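Prophenoloxidase b (PDB 3WKY) is a secreted crustacean proenzyme that, once activated, probably hydroxylates monophenols and oxidises o-diphenols at its type 3 copper centre. Local coordinates at residues A[8-12]-A[93-97]. Sequence-based numbering, arbitrary orientation.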
# COMPACT_ATOMS: atom_id res chain seq x y z
N ASP A 8 57.68 -16.04 -20.20
CA ASP A 8 57.62 -17.49 -20.13
C ASP A 8 56.23 -18.04 -20.44
O ASP A 8 55.24 -17.61 -19.84
CB ASP A 8 58.00 -17.99 -18.73
CG ASP A 8 59.34 -17.47 -18.25
OD1 ASP A 8 60.16 -17.04 -19.09
OD2 ASP A 8 59.57 -17.52 -17.02
N GLU A 9 56.15 -19.00 -21.36
CA GLU A 9 54.94 -19.80 -21.52
C GLU A 9 54.93 -20.83 -20.39
O GLU A 9 54.03 -21.65 -20.26
CB GLU A 9 54.86 -20.42 -22.93
CG GLU A 9 53.90 -21.61 -23.17
CD GLU A 9 52.41 -21.30 -22.93
OE1 GLU A 9 51.67 -21.13 -23.92
OE2 GLU A 9 51.97 -21.28 -21.76
N GLU A 10 55.96 -20.78 -19.54
CA GLU A 10 55.98 -21.53 -18.31
C GLU A 10 55.04 -20.82 -17.33
O GLU A 10 54.30 -21.46 -16.58
CB GLU A 10 57.39 -21.56 -17.71
CG GLU A 10 58.44 -22.30 -18.54
CD GLU A 10 59.60 -22.78 -17.69
OE1 GLU A 10 59.42 -22.97 -16.47
OE2 GLU A 10 60.71 -22.98 -18.24
N LEU A 11 55.08 -19.49 -17.36
CA LEU A 11 54.22 -18.63 -16.54
C LEU A 11 52.76 -18.78 -16.89
O LEU A 11 51.89 -18.81 -16.03
CB LEU A 11 54.61 -17.17 -16.74
CG LEU A 11 55.87 -16.71 -16.03
CD1 LEU A 11 56.30 -15.35 -16.58
CD2 LEU A 11 55.60 -16.64 -14.55
N ARG A 12 52.49 -18.83 -18.19
CA ARG A 12 51.13 -18.97 -18.71
C ARG A 12 50.49 -20.27 -18.24
O ARG A 12 49.27 -20.36 -18.10
CB ARG A 12 51.17 -18.93 -20.23
CG ARG A 12 49.82 -18.76 -20.89
CD ARG A 12 50.02 -18.32 -22.33
NE ARG A 12 51.27 -17.59 -22.48
CZ ARG A 12 51.62 -16.90 -23.57
NH1 ARG A 12 50.79 -16.83 -24.60
NH2 ARG A 12 52.79 -16.27 -23.61
N LEU A 93 61.27 -13.37 -12.91
CA LEU A 93 60.19 -14.21 -13.39
C LEU A 93 60.34 -15.67 -12.95
O LEU A 93 59.34 -16.36 -12.72
CB LEU A 93 60.04 -14.11 -14.90
CG LEU A 93 59.65 -12.71 -15.39
CD1 LEU A 93 59.48 -12.67 -16.90
CD2 LEU A 93 58.36 -12.24 -14.69
N ASN A 94 61.58 -16.15 -12.82
CA ASN A 94 61.82 -17.49 -12.30
C ASN A 94 61.35 -17.61 -10.85
O ASN A 94 60.70 -18.58 -10.48
CB ASN A 94 63.30 -17.88 -12.42
CG ASN A 94 63.68 -18.27 -13.84
OD1 ASN A 94 62.96 -19.01 -14.51
ND2 ASN A 94 64.82 -17.76 -14.31
N VAL A 95 61.69 -16.61 -10.04
CA VAL A 95 61.24 -16.57 -8.66
C VAL A 95 59.71 -16.41 -8.57
O VAL A 95 59.06 -17.04 -7.72
CB VAL A 95 61.95 -15.45 -7.88
CG1 VAL A 95 61.29 -15.23 -6.54
CG2 VAL A 95 63.43 -15.78 -7.71
N LEU A 96 59.14 -15.59 -9.44
CA LEU A 96 57.69 -15.45 -9.50
C LEU A 96 57.04 -16.81 -9.76
O LEU A 96 56.11 -17.21 -9.05
CB LEU A 96 57.28 -14.44 -10.59
CG LEU A 96 55.81 -14.42 -11.03
CD1 LEU A 96 54.90 -14.21 -9.84
CD2 LEU A 96 55.58 -13.34 -12.07
N LYS A 97 57.54 -17.52 -10.76
CA LYS A 97 57.06 -18.85 -11.10
C LYS A 97 57.14 -19.81 -9.90
O LYS A 97 56.21 -20.59 -9.66
CB LYS A 97 57.88 -19.39 -12.27
CG LYS A 97 57.57 -20.83 -12.67
CD LYS A 97 58.55 -21.34 -13.73
CE LYS A 97 59.81 -21.97 -13.13
NZ LYS A 97 60.69 -21.01 -12.39
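Leu11 pushes its two methyls against different leucines of helix 93-103. CD1 meets Leu93 CD1 at 4.2 Å, and CD2 reaches Leu96 CD2 at 4.1 Å; in both pairs the side chains run at about a right angle to each other. With CG anti to its own carbonyl carbon (chi1 -76°), Leu11 carries its fork over to the helix, where CD2 also lies 4.2 Å from Lys97 CB. Leu126 touches Leu11 too, and Arg123 and Asp125 border Leu93. Cut back to an alanine here, the side chain would lose both methyls, which is likely to leave Leu93 and Leu96 without their partners and open a gap between turn and helix.

The charged side chains meet the helix through carbon. Glu10 OE1 rests on the aliphatic part of Lys97, 3.3 Å from CD, while NZ stays 4.7 Å from OE1. Bends at chi3 (89°) and chi4 (-66°) fold the ammonium back over its own helix, into a weak hydrogen bond with Asn94 O. Asp8 OD2 sits 4.0 Å from Leu93 CB.

A short turn at the start of the modelled chain thus packs on helix 93-103 of the hemocyanin-type all-alpha domain. The chemistry implies an apolar centre on Leu11, flanked by Asp8 and Glu10, which probably add a diffuse attraction for Lys97 rather than a salt bridge.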